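Local coordinates for SVS_variant_AS1 (Streptomyces sp. CWA1, PDB 6TJA), which probably cyclises geranylgeranyl diphosphate to the diterpene spiroviolene, as an engineered class I terpene cyclase derived from ancestral sequence reconstruction, at residues L10-H22 / R299-R311. Numbering follows the deposited sequence.
Sequences LPPIYCPLESAIH and RHGIRGNAEWGLR
Arg299 and Glu18 form a side-on salt bridge: Arg299 NE meets Glu18 OE1 at 2.9 Å and Arg299 NH2 meets Glu18 OE2 at 3.1 Å, each on the syn lone pair. The two flat groups lie nearly coplanar, 21° apart, and the NE bond is almost straight. The bend of the Glu18 chain at chi2 (73°) turns its carboxylate back to the helix, while Leu17 CD1 lies over one face of the Arg299 guanidinium. Two further bonds hold the loop by its backbone. Arg303 NH1 gives a 2.7 Å bond to Cys15 O, lying in the guanidinium plane and nearly along the C=O axis; His300 ND1 reaches Glu18 O at 3.1 Å from above the carbonyl plane. In this all-helical class I terpene cyclase fold, the N-terminal loop before helix 25-38 thus runs across the C-terminal half of helix 289-309. Arg303 extends from the backbone with CG anti to its N (chi1 -179°), then bends at chi2, and its NE and NH2 both grip Glu307 OE1. Ser19 OG donates to Glu307 OE1 from above the carboxylate plane (2.9 Å), giving that oxygen three donors. Trp332 adds a cation-pi contact to Arg303. With a leucine in place of Arg303, Cys15 O would probably lose its guanidinium donor and Glu307 OE1 two of its three, leaving the carboxylate freer to turn. Apolar contacts lie beside these bonds: Leu17 CD2 is 3.7 Å from Ile302 CB, and Cys15 SG is 4.1 Å from Ile302 CG2. Farther along, Ile13 CD1 and Leu310 CD1 meet tip to tip at 4.0 Å. Helix 258-283 borders the same loop, where Leu17 touches Leu277.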
# COMPACT_ATOMS: atom_id res chain seq x y z
N LEU A 10 -33.84 -14.63 -0.07
CA LEU A 10 -32.41 -14.63 0.37
C LEU A 10 -32.01 -16.05 0.78
O LEU A 10 -32.40 -16.51 1.85
CB LEU A 10 -32.26 -13.64 1.55
CG LEU A 10 -33.32 -13.72 2.67
CD1 LEU A 10 -32.72 -13.40 4.03
CD2 LEU A 10 -34.51 -12.81 2.41
N PRO A 11 -31.21 -16.79 -0.02
CA PRO A 11 -30.84 -18.16 0.34
C PRO A 11 -29.93 -18.16 1.58
O PRO A 11 -29.22 -17.18 1.82
CB PRO A 11 -30.14 -18.70 -0.92
CG PRO A 11 -29.60 -17.46 -1.62
CD PRO A 11 -30.56 -16.34 -1.27
N PRO A 12 -29.91 -19.23 2.41
CA PRO A 12 -29.03 -19.26 3.58
C PRO A 12 -27.57 -19.38 3.11
O PRO A 12 -27.34 -19.80 1.99
CB PRO A 12 -29.52 -20.47 4.40
CG PRO A 12 -30.18 -21.38 3.37
CD PRO A 12 -30.65 -20.48 2.24
N ILE A 13 -26.63 -18.95 3.94
CA ILE A 13 -25.17 -18.85 3.62
C ILE A 13 -24.54 -20.25 3.73
O ILE A 13 -24.77 -20.91 4.77
CB ILE A 13 -24.50 -17.84 4.55
CG1 ILE A 13 -25.20 -16.49 4.49
CG2 ILE A 13 -23.00 -17.73 4.24
CD1 ILE A 13 -24.73 -15.50 5.54
N TYR A 14 -23.78 -20.67 2.70
CA TYR A 14 -22.85 -21.83 2.74
C TYR A 14 -21.61 -21.40 3.54
O TYR A 14 -20.90 -20.50 3.11
CB TYR A 14 -22.45 -22.30 1.33
CG TYR A 14 -21.57 -23.53 1.32
CD1 TYR A 14 -22.02 -24.70 1.91
CD2 TYR A 14 -20.29 -23.53 0.79
CE1 TYR A 14 -21.23 -25.84 1.96
CE2 TYR A 14 -19.48 -24.66 0.84
CZ TYR A 14 -19.96 -25.82 1.42
OH TYR A 14 -19.22 -26.98 1.51
N CYS A 15 -21.39 -21.95 4.73
CA CYS A 15 -20.20 -21.60 5.55
C CYS A 15 -19.87 -22.72 6.53
O CYS A 15 -20.00 -22.53 7.74
CB CYS A 15 -20.38 -20.31 6.32
SG CYS A 15 -18.79 -19.56 6.76
N PRO A 16 -19.37 -23.82 6.02
CA PRO A 16 -19.00 -24.93 6.87
C PRO A 16 -17.64 -24.71 7.49
O PRO A 16 -16.76 -25.46 7.24
CB PRO A 16 -18.99 -26.09 5.91
CG PRO A 16 -18.61 -25.49 4.63
CD PRO A 16 -19.20 -24.14 4.60
N LEU A 17 -17.51 -23.69 8.31
CA LEU A 17 -16.28 -23.35 8.95
C LEU A 17 -16.48 -23.22 10.46
O LEU A 17 -17.55 -23.08 10.94
CB LEU A 17 -15.75 -22.05 8.37
CG LEU A 17 -14.77 -21.97 7.21
CD1 LEU A 17 -15.00 -23.00 6.16
CD2 LEU A 17 -14.77 -20.63 6.55
N GLU A 18 -15.40 -23.28 11.19
CA GLU A 18 -15.39 -23.20 12.62
C GLU A 18 -15.89 -21.90 13.21
O GLU A 18 -15.34 -20.87 13.00
CB GLU A 18 -13.98 -23.48 13.13
CG GLU A 18 -13.38 -24.78 12.69
CD GLU A 18 -12.98 -24.82 11.25
OE1 GLU A 18 -12.34 -23.92 10.77
OE2 GLU A 18 -13.29 -25.78 10.59
N SER A 19 -16.97 -21.97 13.95
CA SER A 19 -17.53 -20.78 14.63
C SER A 19 -17.05 -20.79 16.07
O SER A 19 -17.33 -21.75 16.77
CB SER A 19 -19.02 -20.76 14.53
OG SER A 19 -19.50 -19.72 15.35
N ALA A 20 -16.33 -19.76 16.51
CA ALA A 20 -15.90 -19.67 17.92
C ALA A 20 -15.70 -18.21 18.29
O ALA A 20 -15.41 -17.38 17.38
CB ALA A 20 -14.61 -20.46 18.14
N ILE A 21 -15.80 -17.92 19.58
CA ILE A 21 -15.67 -16.54 20.11
C ILE A 21 -14.80 -16.54 21.37
O ILE A 21 -14.86 -17.51 22.15
CB ILE A 21 -17.06 -15.94 20.30
CG1 ILE A 21 -16.96 -14.44 20.59
CG2 ILE A 21 -17.89 -16.74 21.32
CD1 ILE A 21 -18.19 -13.68 20.16
N HIS A 22 -13.99 -15.49 21.52
CA HIS A 22 -13.03 -15.38 22.64
C HIS A 22 -13.80 -15.48 23.97
O HIS A 22 -14.80 -14.81 24.16
CB HIS A 22 -12.23 -14.10 22.52
CG HIS A 22 -10.99 -14.13 23.33
ND1 HIS A 22 -11.03 -14.04 24.69
CD2 HIS A 22 -9.69 -14.27 22.99
CE1 HIS A 22 -9.80 -14.08 25.17
NE2 HIS A 22 -8.95 -14.27 24.15
N ARG A 299 -10.18 -18.86 8.51
CA ARG A 299 -11.40 -19.69 8.57
C ARG A 299 -12.35 -19.06 9.59
O ARG A 299 -13.52 -18.83 9.23
CB ARG A 299 -11.03 -21.14 8.88
CG ARG A 299 -10.23 -21.82 7.79
CD ARG A 299 -9.73 -23.19 8.22
NE ARG A 299 -10.85 -24.10 8.34
CZ ARG A 299 -11.29 -24.94 7.40
NH1 ARG A 299 -10.71 -25.00 6.22
NH2 ARG A 299 -12.35 -25.69 7.64
N HIS A 300 -11.86 -18.77 10.81
CA HIS A 300 -12.64 -18.16 11.92
C HIS A 300 -13.22 -16.83 11.46
O HIS A 300 -14.36 -16.53 11.82
CB HIS A 300 -11.77 -17.96 13.18
CG HIS A 300 -11.62 -19.17 14.02
ND1 HIS A 300 -12.70 -19.98 14.33
CD2 HIS A 300 -10.56 -19.69 14.68
CE1 HIS A 300 -12.32 -20.94 15.15
NE2 HIS A 300 -11.01 -20.80 15.35
N GLY A 301 -12.41 -16.04 10.74
CA GLY A 301 -12.79 -14.73 10.18
C GLY A 301 -13.93 -14.84 9.18
O GLY A 301 -14.89 -14.15 9.38
N ILE A 302 -13.85 -15.72 8.17
CA ILE A 302 -14.90 -15.90 7.13
C ILE A 302 -16.22 -16.20 7.85
O ILE A 302 -17.19 -15.48 7.64
CB ILE A 302 -14.56 -17.00 6.12
CG1 ILE A 302 -13.33 -16.66 5.27
CG2 ILE A 302 -15.76 -17.33 5.25
CD1 ILE A 302 -12.80 -17.83 4.47
N ARG A 303 -16.23 -17.24 8.68
CA ARG A 303 -17.41 -17.68 9.47
C ARG A 303 -17.89 -16.56 10.40
O ARG A 303 -19.10 -16.28 10.42
CB ARG A 303 -17.05 -18.90 10.32
CG ARG A 303 -18.21 -19.45 11.15
CD ARG A 303 -19.52 -19.57 10.39
NE ARG A 303 -20.48 -20.08 11.33
CZ ARG A 303 -21.13 -21.24 11.23
NH1 ARG A 303 -21.01 -22.00 10.15
NH2 ARG A 303 -21.94 -21.61 12.19
N GLY A 304 -16.98 -15.96 11.15
CA GLY A 304 -17.31 -14.89 12.11
C GLY A 304 -17.90 -13.67 11.42
O GLY A 304 -18.92 -13.12 11.91
N ASN A 305 -17.28 -13.23 10.33
CA ASN A 305 -17.88 -12.17 9.47
C ASN A 305 -19.32 -12.54 9.10
O ASN A 305 -20.23 -11.69 9.28
CB ASN A 305 -17.07 -11.96 8.21
CG ASN A 305 -17.69 -10.88 7.37
OD1 ASN A 305 -17.54 -9.71 7.69
ND2 ASN A 305 -18.39 -11.27 6.32
N ALA A 306 -19.55 -13.74 8.59
CA ALA A 306 -20.91 -14.16 8.16
C ALA A 306 -21.87 -14.18 9.36
O ALA A 306 -22.99 -13.65 9.26
CB ALA A 306 -20.85 -15.49 7.46
N GLU A 307 -21.41 -14.73 10.48
CA GLU A 307 -22.26 -15.01 11.67
C GLU A 307 -22.58 -13.68 12.35
O GLU A 307 -23.75 -13.41 12.61
CB GLU A 307 -21.58 -16.01 12.62
CG GLU A 307 -22.54 -16.65 13.59
CD GLU A 307 -22.06 -17.90 14.32
OE1 GLU A 307 -21.62 -18.86 13.64
OE2 GLU A 307 -22.16 -17.92 15.56
N TRP A 308 -21.57 -12.86 12.62
CA TRP A 308 -21.76 -11.50 13.21
C TRP A 308 -22.78 -10.72 12.36
O TRP A 308 -23.67 -10.09 12.95
CB TRP A 308 -20.43 -10.75 13.36
CG TRP A 308 -20.56 -9.28 13.61
CD1 TRP A 308 -20.52 -8.64 14.80
CD2 TRP A 308 -20.76 -8.27 12.61
NE1 TRP A 308 -20.67 -7.29 14.61
CE2 TRP A 308 -20.81 -7.04 13.28
CE3 TRP A 308 -20.87 -8.29 11.21
CZ2 TRP A 308 -20.99 -5.83 12.59
CZ3 TRP A 308 -21.04 -7.10 10.54
CH2 TRP A 308 -21.12 -5.88 11.22
N GLY A 309 -22.68 -10.81 11.03
CA GLY A 309 -23.67 -10.28 10.06
C GLY A 309 -25.11 -10.66 10.38
O GLY A 309 -25.96 -9.76 10.39
N LEU A 310 -25.39 -11.94 10.66
CA LEU A 310 -26.78 -12.42 10.91
C LEU A 310 -27.27 -12.12 12.35
O LEU A 310 -28.43 -12.48 12.63
CB LEU A 310 -26.82 -13.93 10.64
CG LEU A 310 -26.46 -14.38 9.23
CD1 LEU A 310 -26.20 -15.88 9.23
CD2 LEU A 310 -27.54 -14.02 8.22
N ARG A 311 -26.47 -11.47 13.22
CA ARG A 311 -26.84 -11.08 14.62
C ARG A 311 -26.52 -9.59 14.88
O ARG A 311 -27.25 -8.70 14.37
CB ARG A 311 -26.04 -11.91 15.64
CG ARG A 311 -25.90 -13.39 15.32
CD ARG A 311 -24.99 -14.11 16.31
NE ARG A 311 -24.94 -15.57 16.15
CZ ARG A 311 -25.86 -16.44 16.59
NH1 ARG A 311 -26.96 -16.03 17.21
NH2 ARG A 311 -25.70 -17.74 16.38